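Local coordinates for protein phosphodiesterase (Salpingoeca rosetta, PDB 7D7P) that is a phosphodiesterase of the HD superfamily, with an all-helical fold whose model carries a zinc and a magnesium ion, at residues L90-Q95 and K190-V195; L136-I141 and K204-V209. All blocks are in the same frame, centred on the assembly; numbering follows the deposited sequence.

Both contacts lie on the same side of the chain's centre and involve no other subunit. Contact 2 is wholly buried: helix 133-145 packs against helix 200-215 through aliphatic carbons and one methionine sulfur. Contact 1 lies farther out, about 21 Å from the chain centre against 15 Å, and sets helix 87-99 on the loop leading into helix 200-215; it is still largely buried, with Lys92 at its exposed edge, and a backbone carbonyl and a thiol join its apolar contacts. Their centres are 15 Å apart, yet they touch: Ile141 CD1 of contact 2 meets Val195 CG1 of contact 1 at 3.7 Å, and Ile141 also packs on Trp93 and Val194.

Contact 1 (L90-Q95 and K190-V195); sequences LRKWLQ and KGCNVV
Lys92 and Trp93, neighbours on helix 87-99, rest on Gly191 and Cys192 of the facing loop. The lysine can be followed outward. Lys92 CB lies 3.8 Å from Gly191 O, and its CG comes within 3.7 Å of Cys192 SG. Bends at chi2 and chi3, both near 60°, then turn the chain away from the loop and across the helix surface, and Lys92 NZ reaches Gln95 OE1 at 3.0 Å, nearly in line with the amide C=O. The aliphatic root thus packs while the ammonium is held by the residue three positions on. Residues 190-195 belong to the irregular connection between helices 174-187 and 200-215, where an inverse gamma turn centred on Asn193 kinks the chain: Val194 N makes a weak bond of 2.8 Å to Cys192 O. Cys192 O also lies 3.6 Å from Trp93 CB, oblique to the indole. Carbon meets carbon where Trp93 CB and Cys192 CB approach to 3.9 Å. At the end of the turn, Val194 CG2, anti to its backbone nitrogen, reaches Leu90 CD1 at 3.9 Å, the two side chains slanting past each other. Ile85 packs on both Leu90 and Val194, and the Trp93 side chain also touches Ile186 and Leu187 of helix 174-187.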
# COMPACT_ATOMS: atom_id res chain seq x y z
N LEU A 90 -26.32 12.80 34.79
CA LEU A 90 -25.53 12.77 33.57
C LEU A 90 -24.29 13.66 33.70
O LEU A 90 -23.19 13.25 33.33
CB LEU A 90 -26.38 13.21 32.38
CG LEU A 90 -25.65 13.33 31.04
CD1 LEU A 90 -25.22 11.96 30.53
CD2 LEU A 90 -26.50 14.05 30.01
N ARG A 91 -24.46 14.87 34.24
CA ARG A 91 -23.32 15.76 34.39
C ARG A 91 -22.36 15.27 35.47
O ARG A 91 -21.14 15.43 35.34
CB ARG A 91 -23.80 17.18 34.70
CG ARG A 91 -24.57 17.81 33.55
CD ARG A 91 -25.07 19.21 33.90
NE ARG A 91 -25.75 19.83 32.76
CZ ARG A 91 -25.12 20.46 31.77
NH1 ARG A 91 -23.80 20.55 31.77
NH2 ARG A 91 -25.82 20.99 30.78
N LYS A 92 -22.89 14.68 36.54
CA LYS A 92 -22.03 14.11 37.57
C LYS A 92 -21.28 12.89 37.04
O LYS A 92 -20.09 12.71 37.34
CB LYS A 92 -22.86 13.73 38.80
CG LYS A 92 -22.05 13.23 39.98
CD LYS A 92 -21.06 14.28 40.46
CE LYS A 92 -21.77 15.53 40.95
NZ LYS A 92 -20.82 16.63 41.26
N TRP A 93 -21.94 12.06 36.24
CA TRP A 93 -21.27 10.94 35.59
C TRP A 93 -20.17 11.43 34.65
O TRP A 93 -19.06 10.90 34.65
CB TRP A 93 -22.29 10.08 34.85
CG TRP A 93 -21.70 9.04 33.95
CD1 TRP A 93 -21.17 7.84 34.31
CD2 TRP A 93 -21.59 9.11 32.52
NE1 TRP A 93 -20.73 7.16 33.20
CE2 TRP A 93 -20.98 7.92 32.09
CE3 TRP A 93 -21.95 10.07 31.56
CZ2 TRP A 93 -20.71 7.66 30.74
CZ3 TRP A 93 -21.69 9.81 30.23
CH2 TRP A 93 -21.08 8.61 29.83
N LEU A 94 -20.48 12.46 33.85
CA LEU A 94 -19.47 13.03 32.96
C LEU A 94 -18.25 13.50 33.73
O LEU A 94 -17.11 13.25 33.32
CB LEU A 94 -20.08 14.20 32.17
CG LEU A 94 -20.99 13.84 31.00
CD1 LEU A 94 -21.59 15.09 30.38
CD2 LEU A 94 -20.22 13.05 29.97
N GLN A 95 -18.46 14.18 34.86
CA GLN A 95 -17.34 14.63 35.68
C GLN A 95 -16.53 13.45 36.20
O GLN A 95 -15.29 13.47 36.15
CB GLN A 95 -17.86 15.49 36.83
CG GLN A 95 -16.78 15.96 37.79
CD GLN A 95 -17.35 16.78 38.94
OE1 GLN A 95 -18.40 16.46 39.50
NE2 GLN A 95 -16.66 17.87 39.28
N LYS A 190 -24.46 5.49 42.69
CA LYS A 190 -25.82 6.00 42.82
C LYS A 190 -25.97 7.39 42.21
O LYS A 190 -26.90 7.63 41.42
CB LYS A 190 -26.23 6.02 44.30
N GLY A 191 -25.09 8.32 42.56
CA GLY A 191 -25.17 9.67 42.04
C GLY A 191 -24.77 9.81 40.58
O GLY A 191 -24.99 10.88 40.00
N CYS A 192 -24.19 8.77 39.99
CA CYS A 192 -23.80 8.79 38.58
C CYS A 192 -24.60 7.80 37.74
O CYS A 192 -24.30 7.62 36.56
CB CYS A 192 -22.30 8.50 38.44
SG CYS A 192 -21.22 9.69 39.29
N ASN A 193 -25.62 7.17 38.32
CA ASN A 193 -26.37 6.14 37.62
C ASN A 193 -27.27 6.72 36.54
O ASN A 193 -28.44 7.02 36.78
CB ASN A 193 -27.20 5.31 38.61
CG ASN A 193 -27.57 3.96 38.05
OD1 ASN A 193 -27.50 3.73 36.85
ND2 ASN A 193 -27.97 3.05 38.93
N VAL A 194 -26.71 6.88 35.33
CA VAL A 194 -27.48 7.40 34.21
C VAL A 194 -28.39 6.36 33.58
O VAL A 194 -29.27 6.72 32.79
CB VAL A 194 -26.52 7.97 33.15
CG1 VAL A 194 -26.03 6.87 32.21
CG2 VAL A 194 -27.17 9.09 32.37
N VAL A 195 -28.22 5.09 33.93
CA VAL A 195 -29.06 4.01 33.41
C VAL A 195 -30.02 3.48 34.48
O VAL A 195 -30.50 2.36 34.37
CB VAL A 195 -28.20 2.88 32.81
CG1 VAL A 195 -27.37 3.40 31.65
CG2 VAL A 195 -27.31 2.26 33.89

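Contact 2 (L136-I141 and K204-V209); sequences LLAMLI and KRLRAV
Ala138 meets Leu206 and Val209 where helices 133-145 and 200-215 come together, their local axes 8.8 Å apart at closest approach and running in broadly the same direction at a signed crossing angle of -39°. The small methyl is consistent with the close approach of the backbones, the CA atoms of Ala138 and Leu206 being 5.2 Å apart. Leu206, with CG anti to its backbone nitrogen (chi1 174°), brings CD1 over the alanine, 3.7 Å from both CA and CB of Ala138. The same Ala138 CB lies 3.7 Å from Val209 CG1, so two branches one turn apart on helix 200-215 share one methyl. Around this tight centre the packing eases: Leu137 CG stands 4.0 Å from Leu206 CD1, and Ile141 CD1 is 4.4 Å from the same methyl. At the other flank Met139, its chain bent at chi2 and chi3, passes its sulfur across Val209 at about a right angle, with SD 4.0 Å from CG1. There the partly exposed Arg205 ties the two helices together by a salt bridge from NH2 to Glu135, and Val209 CG2 sits over one face of its guanidinium, toward the rim. The back of helix 200-215 is polar and more open: Lys204 is exposed, and Arg207 points away from the interface and makes a cation-pi contact with Phe184. Such close apolar helix pairing belongs to the all-helical core of HD-type phosphodiesterases; here helix 133-145 runs straight into His146 and Asp147, two of the zinc ligands.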
# COMPACT_ATOMS: atom_id res chain seq x y z
N LEU A 136 -28.21 2.38 21.41
CA LEU A 136 -27.69 3.72 21.15
C LEU A 136 -27.13 4.34 22.42
O LEU A 136 -26.02 4.89 22.42
CB LEU A 136 -28.79 4.61 20.56
CG LEU A 136 -28.42 6.06 20.29
CD1 LEU A 136 -27.30 6.15 19.26
CD2 LEU A 136 -29.64 6.86 19.83
N LEU A 137 -27.88 4.26 23.52
CA LEU A 137 -27.37 4.74 24.80
C LEU A 137 -26.11 3.99 25.21
O LEU A 137 -25.17 4.59 25.74
CB LEU A 137 -28.45 4.59 25.88
CG LEU A 137 -28.05 4.91 27.32
CD1 LEU A 137 -27.69 6.37 27.48
CD2 LEU A 137 -29.17 4.52 28.29
N ALA A 138 -26.07 2.68 24.95
CA ALA A 138 -24.89 1.89 25.29
C ALA A 138 -23.66 2.32 24.48
O ALA A 138 -22.54 2.29 25.00
CB ALA A 138 -25.16 0.40 25.07
N MET A 139 -23.86 2.70 23.22
CA MET A 139 -22.72 3.11 22.40
C MET A 139 -22.13 4.43 22.88
O MET A 139 -20.91 4.62 22.81
CB MET A 139 -23.13 3.20 20.93
CG MET A 139 -23.45 1.85 20.30
SD MET A 139 -22.05 0.71 20.38
CE MET A 139 -20.93 1.50 19.23
N LEU A 140 -22.97 5.34 23.37
CA LEU A 140 -22.47 6.61 23.89
C LEU A 140 -21.65 6.39 25.16
O LEU A 140 -20.59 7.00 25.33
CB LEU A 140 -23.64 7.56 24.16
CG LEU A 140 -24.54 7.92 22.98
CD1 LEU A 140 -25.50 9.05 23.35
CD2 LEU A 140 -23.72 8.29 21.76
N ILE A 141 -22.14 5.54 26.07
CA ILE A 141 -21.40 5.26 27.30
C ILE A 141 -20.10 4.53 27.00
O ILE A 141 -19.05 4.85 27.55
CB ILE A 141 -22.29 4.47 28.28
CG1 ILE A 141 -23.51 5.29 28.69
CG2 ILE A 141 -21.49 4.04 29.50
CD1 ILE A 141 -24.53 4.51 29.49
N LYS A 204 -29.39 -5.62 30.65
CA LYS A 204 -28.62 -6.79 30.22
C LYS A 204 -28.10 -6.61 28.80
O LYS A 204 -26.95 -6.98 28.51
CB LYS A 204 -29.47 -8.05 30.33
CG LYS A 204 -29.69 -8.54 31.75
CD LYS A 204 -30.47 -9.85 31.79
CE LYS A 204 -29.63 -11.02 31.32
NZ LYS A 204 -28.53 -11.33 32.28
N ARG A 205 -28.92 -6.06 27.91
CA ARG A 205 -28.45 -5.81 26.55
C ARG A 205 -27.45 -4.66 26.52
O ARG A 205 -26.43 -4.74 25.83
CB ARG A 205 -29.65 -5.52 25.63
CG ARG A 205 -29.28 -5.19 24.20
CD ARG A 205 -28.56 -6.34 23.51
NE ARG A 205 -28.32 -6.07 22.10
CZ ARG A 205 -27.67 -6.88 21.27
NH1 ARG A 205 -27.18 -8.03 21.71
NH2 ARG A 205 -27.50 -6.54 20.00
N LEU A 206 -27.72 -3.60 27.28
CA LEU A 206 -26.78 -2.48 27.36
C LEU A 206 -25.43 -2.93 27.89
O LEU A 206 -24.38 -2.53 27.38
CB LEU A 206 -27.36 -1.37 28.24
CG LEU A 206 -26.42 -0.20 28.53
CD1 LEU A 206 -27.08 1.12 28.15
CD2 LEU A 206 -26.01 -0.18 30.00
N ARG A 207 -25.43 -3.77 28.93
CA ARG A 207 -24.17 -4.27 29.49
C ARG A 207 -23.43 -5.14 28.48
O ARG A 207 -22.21 -5.02 28.33
CB ARG A 207 -24.44 -5.05 30.78
CG ARG A 207 -23.22 -5.71 31.39
CD ARG A 207 -23.44 -5.97 32.88
NE ARG A 207 -22.40 -6.83 33.46
CZ ARG A 207 -21.21 -6.40 33.85
NH1 ARG A 207 -20.88 -5.12 33.72
NH2 ARG A 207 -20.33 -7.25 34.37
N ALA A 208 -24.16 -6.00 27.76
CA ALA A 208 -23.53 -6.85 26.76
C ALA A 208 -22.92 -6.03 25.63
O ALA A 208 -21.84 -6.35 25.13
CB ALA A 208 -24.54 -7.86 26.21
N VAL A 209 -23.61 -4.96 25.22
CA VAL A 209 -23.11 -4.13 24.13
C VAL A 209 -21.85 -3.38 24.56
O VAL A 209 -20.87 -3.31 23.81
CB VAL A 209 -24.20 -3.15 23.66
CG1 VAL A 209 -23.61 -2.07 22.78
CG2 VAL A 209 -25.29 -3.91 22.90